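Local coordinates for protein acyl-CoA dehydrogenase (Bacillus anthracis, PDB 3OWA) that probably catalyses the FAD-dependent alpha,beta-dehydrogenation of acyl-CoA thioesters, as other acyl-CoA dehydrogenases do, at residues Q61-F64 and D65-V68; E393-R396 and M397-S401. All coordinates share one frame; numbering follows the deposited sequence.

Contact 1 of 2, residues Q61-F64 and D65-V68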
loop_
_atom_site.group_PDB
_atom_site.type_symbol
_atom_site.label_atom_id
_atom_site.label_comp_id
_atom_site.label_asym_id
_atom_site.label_seq_id
_atom_site.Cartn_x
_atom_site.Cartn_y
_atom_site.Cartn_z
ATOM N N GLN A 61 -20.503 -14.305 -2.229
ATOM C CA GLN A 61 -20.688 -15.266 -3.338
ATOM C C GLN A 61 -21.822 -14.822 -4.244
ATOM O O GLN A 61 -22.276 -15.591 -5.087
ATOM C CB GLN A 61 -20.885 -16.732 -2.833
ATOM C CG GLN A 61 -19.572 -17.329 -2.258
ATOM C CD GLN A 61 -19.800 -18.407 -1.211
ATOM O OE1 GLN A 61 -20.789 -19.149 -1.238
ATOM N NE2 GLN A 61 -18.877 -18.489 -0.264
ATOM N N HIS A 62 -22.234 -13.558 -4.127
ATOM C CA HIS A 62 -23.246 -12.968 -5.035
ATOM C C HIS A 62 -24.607 -13.590 -4.844
ATOM O O HIS A 62 -25.381 -13.718 -5.799
ATOM C CB HIS A 62 -22.826 -13.071 -6.518
ATOM C CG HIS A 62 -21.655 -12.214 -6.847
ATOM N ND1 HIS A 62 -21.162 -12.082 -8.126
ATOM C CD2 HIS A 62 -20.877 -11.428 -6.058
ATOM C CE1 HIS A 62 -20.123 -11.266 -8.113
ATOM N NE2 HIS A 62 -19.932 -10.844 -6.876
ATOM N N GLU A 63 -24.919 -13.948 -3.607
ATOM C CA GLU A 63 -26.269 -14.355 -3.339
ATOM C C GLU A 63 -27.097 -13.105 -3.055
ATOM O O GLU A 63 -27.401 -12.804 -1.906
ATOM C CB GLU A 63 -26.318 -15.348 -2.179
ATOM C CG GLU A 63 -25.662 -16.653 -2.537
ATOM C CD GLU A 63 -25.995 -17.783 -1.568
ATOM O OE1 GLU A 63 -26.978 -17.684 -0.773
ATOM O OE2 GLU A 63 -25.254 -18.789 -1.621
ATOM N N PHE A 64 -27.505 -12.413 -4.121
ATOM C CA PHE A 64 -28.065 -11.056 -3.983
ATOM C C PHE A 64 -29.490 -11.007 -3.384
ATOM O O PHE A 64 -29.907 -9.990 -2.817
ATOM C CB PHE A 64 -27.968 -10.307 -5.331
ATOM C CG PHE A 64 -26.557 -10.003 -5.769
ATOM C CD1 PHE A 64 -25.694 -9.348 -4.939
ATOM C CD2 PHE A 64 -26.119 -10.331 -7.060
ATOM C CE1 PHE A 64 -24.406 -9.063 -5.297
ATOM C CE2 PHE A 64 -24.804 -10.022 -7.456
ATOM C CZ PHE A 64 -23.947 -9.382 -6.586
ATOM N N ASP A 65 -30.219 -12.123 -3.466
ATOM C CA ASP A 65 -31.465 -12.244 -2.782
ATOM C C ASP A 65 -31.301 -11.899 -1.292
ATOM O O ASP A 65 -32.195 -11.316 -0.677
ATOM C CB ASP A 65 -32.018 -13.658 -2.943
ATOM C CG ASP A 65 -32.526 -13.924 -4.350
ATOM O OD1 ASP A 65 -32.378 -13.025 -5.233
ATOM O OD2 ASP A 65 -33.044 -15.048 -4.569
ATOM N N ARG A 66 -30.170 -12.276 -0.718
ATOM C CA ARG A 66 -29.919 -12.017 0.730
ATOM C C ARG A 66 -29.637 -10.550 0.952
ATOM O O ARG A 66 -30.123 -9.972 1.920
ATOM C CB ARG A 66 -28.750 -12.848 1.230
ATOM C CG ARG A 66 -28.983 -14.365 1.247
ATOM C CD ARG A 66 -27.663 -15.029 1.591
ATOM N NE ARG A 66 -27.694 -16.486 1.507
ATOM C CZ ARG A 66 -27.937 -17.282 2.537
ATOM N NH1 ARG A 66 -28.184 -16.750 3.727
ATOM N NH2 ARG A 66 -27.930 -18.604 2.373
ATOM N N SER A 67 -28.879 -9.917 0.049
ATOM C CA SER A 67 -28.647 -8.461 0.153
ATOM C C SER A 67 -29.956 -7.730 0.154
ATOM O O SER A 67 -30.181 -6.838 0.989
ATOM C CB SER A 67 -27.884 -7.931 -1.091
ATOM O OG SER A 67 -26.646 -8.591 -1.194
ATOM N N VAL A 68 -30.832 -8.093 -0.792
ATOM C CA VAL A 68 -32.142 -7.433 -0.886
ATOM C C VAL A 68 -32.939 -7.621 0.400
ATOM O O VAL A 68 -33.515 -6.664 0.953
ATOM C CB VAL A 68 -32.948 -7.932 -2.116
ATOM C CG1 VAL A 68 -34.299 -7.278 -2.190
ATOM C CG2 VAL A 68 -32.158 -7.625 -3.421
HETATM O O HOH W 1 -27.396 -20.170 0.278
HETATM O O HOH W 2 -29.289 -13.692 -6.567
#

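Contact 2 of 2, residues E393-R396 and M397-S401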
loop_
_atom_site.group_PDB
_atom_site.type_symbol
_atom_site.label_atom_id
_atom_site.label_comp_id
_atom_site.label_asym_id
_atom_site.label_seq_id
_atom_site.Cartn_x
_atom_site.Cartn_y
_atom_site.Cartn_z
ATOM N N GLU A 393 -10.605 -11.920 8.489
ATOM C CA GLU A 393 -11.306 -10.684 8.213
ATOM C C GLU A 393 -10.356 -9.622 7.626
ATOM O O GLU A 393 -10.716 -8.867 6.712
ATOM C CB GLU A 393 -11.918 -10.173 9.560
ATOM C CG GLU A 393 -12.696 -8.855 9.398
ATOM C CD GLU A 393 -13.412 -8.374 10.650
ATOM O OE1 GLU A 393 -13.390 -9.033 11.735
ATOM O OE2 GLU A 393 -14.046 -7.312 10.533
ATOM N N ILE A 394 -9.124 -9.551 8.115
ATOM C CA ILE A 394 -8.215 -8.481 7.611
ATOM C C ILE A 394 -7.869 -8.688 6.147
ATOM O O ILE A 394 -7.549 -7.738 5.426
ATOM C CB ILE A 394 -6.906 -8.368 8.497
ATOM C CG1 ILE A 394 -6.188 -7.041 8.224
ATOM C CG2 ILE A 394 -5.973 -9.595 8.300
ATOM C CD1 ILE A 394 -6.826 -5.777 8.912
ATOM N N GLU A 395 -7.913 -9.927 5.686
ATOM C CA GLU A 395 -7.595 -10.219 4.300
ATOM C C GLU A 395 -8.654 -9.602 3.343
ATOM O O GLU A 395 -8.337 -9.031 2.279
ATOM C CB GLU A 395 -7.540 -11.734 4.138
ATOM C CG GLU A 395 -7.158 -12.284 2.724
ATOM C CD GLU A 395 -8.323 -12.327 1.685
ATOM O OE1 GLU A 395 -8.005 -12.412 0.484
ATOM O OE2 GLU A 395 -9.548 -12.326 2.019
ATOM N N ARG A 396 -9.913 -9.728 3.717
ATOM C CA ARG A 396 -11.009 -9.085 2.940
ATOM C C ARG A 396 -10.963 -7.569 3.001
ATOM O O ARG A 396 -11.159 -6.906 1.999
ATOM C CB ARG A 396 -12.374 -9.525 3.527
ATOM C CG ARG A 396 -13.512 -9.257 2.518
ATOM C CD ARG A 396 -14.812 -9.110 3.361
ATOM N NE ARG A 396 -14.781 -7.814 4.036
ATOM C CZ ARG A 396 -15.014 -7.602 5.325
ATOM N NH1 ARG A 396 -14.966 -6.350 5.798
ATOM N NH2 ARG A 396 -15.343 -8.600 6.136
HETATM N N MSE A 397 -10.665 -7.013 4.191
HETATM C CA MSE A 397 -10.533 -5.582 4.332
HETATM C C MSE A 397 -9.418 -5.006 3.459
HETATM O O MSE A 397 -9.558 -3.905 2.870
HETATM C CB MSE A 397 -10.223 -5.267 5.799
HETATM C CG MSE A 397 -11.495 -5.511 6.680
HETATM SE SE MSE A 397 -11.095 -5.001 8.485
HETATM C CE MSE A 397 -10.944 -3.122 8.208
ATOM N N TYR A 398 -8.303 -5.720 3.426
ATOM C CA TYR A 398 -7.183 -5.322 2.582
ATOM C C TYR A 398 -7.633 -5.172 1.143
ATOM O O TYR A 398 -7.271 -4.149 0.444
ATOM C CB TYR A 398 -5.991 -6.346 2.714
ATOM C CG TYR A 398 -4.787 -5.918 1.874
ATOM C CD1 TYR A 398 -3.868 -5.035 2.388
ATOM C CD2 TYR A 398 -4.636 -6.377 0.550
ATOM C CE1 TYR A 398 -2.757 -4.596 1.583
ATOM C CE2 TYR A 398 -3.529 -5.978 -0.233
ATOM C CZ TYR A 398 -2.625 -5.096 0.293
ATOM O OH TYR A 398 -1.550 -4.666 -0.471
ATOM N N ARG A 399 -8.329 -6.187 0.622
ATOM C CA ARG A 399 -8.831 -6.146 -0.789
ATOM C C ARG A 399 -9.933 -5.095 -0.991
ATOM O O ARG A 399 -9.920 -4.376 -1.974
ATOM C CB ARG A 399 -9.316 -7.513 -1.291
ATOM C CG ARG A 399 -8.187 -8.546 -1.511
ATOM C CD ARG A 399 -8.704 -9.891 -2.031
ATOM N NE ARG A 399 -9.473 -10.607 -1.014
ATOM C CZ ARG A 399 -10.797 -10.620 -0.894
ATOM N NH1 ARG A 399 -11.573 -9.980 -1.771
ATOM N NH2 ARG A 399 -11.354 -11.333 0.082
ATOM N N ASP A 400 -10.829 -4.927 -0.017
ATOM C CA ASP A 400 -11.938 -3.993 -0.192
ATOM C C ASP A 400 -11.402 -2.567 -0.236
ATOM O O ASP A 400 -12.022 -1.692 -0.857
ATOM C CB ASP A 400 -12.934 -4.091 1.001
ATOM C CG ASP A 400 -13.705 -5.432 1.069
ATOM O OD1 ASP A 400 -13.730 -6.268 0.106
ATOM O OD2 ASP A 400 -14.349 -5.644 2.148
ATOM N N SER A 401 -10.327 -2.274 0.509
ATOM C CA SER A 401 -9.876 -0.910 0.734
ATOM C C SER A 401 -9.413 -0.284 -0.587
ATOM O O SER A 401 -9.598 0.922 -0.822
ATOM C CB SER A 401 -8.670 -0.929 1.707
ATOM O OG SER A 401 -7.972 0.323 1.742
HETATM O O HOH W 3 -13.980 -4.158 4.479
#

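Contact 1 of 2, residues Q61-F64 and D65-V68
Glu63 and Arg66 each turn CG away from their own carbonyl carbon (chi1 -67° and -66°), and both chains then run extended. The two side chains lie side by side and point the same way. Arg66 NE gives a nearly straight hydrogen bond of 2.7 Å to Glu63 OE1, part of a salt bridge. OE1 lies at the edge of the guanidinium, close to its plane, but NE meets the carboxylate from above, with the two planes 44° apart. Water 1 closes a small ring: it donates to Glu63 OE1 and accepts from Arg66 NH2, 2.7 Å from each. Salt bridge and water together would limit rotation of the guanidinium. Its NH1 pairs with Glu55, and Tyr58 adds a cation-pi contact.

Residues 61-64 lead from helix 56-59 into helix 64-76 of the N-terminal domain. His62, with positive phi, is the C-prime residue of the Schellman motif that ends helix 56-59. Glu63 centres an inverse gamma turn, and its O accepts a bond from Arg66 N, 3.1 Å away. Val68 N bonds to Phe64 O at 2.9 Å. The Phe64 ring has His62 CA 3.9 Å above its centre, and Ser67 OG lies at its edge, 3.9 Å from CD1.

Contact 2 of 2, residues E393-R396 and M397-S401
Two i to i+4 salt bridges run along the short helix 393-401, in the first of the chain's two acyl-CoA dehydrogenase C-terminal family regions. In the first bridge, Arg399 grips Glu395 side-on with two nitrogens. NE bonds to OE1 and NH2 to OE2, both at 2.8 Å. Both oxygens lie near the guanidinium plane. OE1 is met from above the carboxylate plane, OE2 on the syn side but also somewhat out of that plane. Paired bonds of this kind restrict the turning of both groups. The Glu395 chain reaches its partner by bending at chi2 (-81°). Arg396 CA sits over one face of the Arg399 guanidinium.

In the second bridge, Arg396 bends at chi3 (74°), and its NE bonds to Asp400 OD2 at 2.9 Å, on the syn side and tilted out of the carboxylate plane. Water 3 links the same pair: it accepts from Arg396 NH1 and donates to OD2. The other oxygen, Asp400 OD1, accepts from the backbone N of Ile230. The helix backbone bonds in the usual i to i+4 way, for example Asp400 N to Arg396 O at 2.8 Å.

Met397, present as selenomethionine, and Ile394 pack on Ile286 of helix 257-293, where Glu393 also pairs with Arg282. Tyr398 lies against helix 358-383, while Met228 of the second subunit packs on Glu395, Tyr398 and Arg399.

How the contacts relate
Contact 1 is a surface contact in the N-terminal domain, whereas contact 2 is largely buried in the first of the two C-terminal family regions. Their centres are 19 Å apart and they do not touch, although Arg396 of contact 2 packs on Glu60, just before 61-64. Each relies on an acid and an arginine close in sequence. In contact 1 the pair is three apart (i to i+3) at a helix junction, with a single direct bond. In contact 2 both pairs are four apart (i to i+4) within one helix, and one is doubly bonded. A bridging water joins each single-bonded pair. Contact 1 has no partner in the other subunit, while contact 2 borders it.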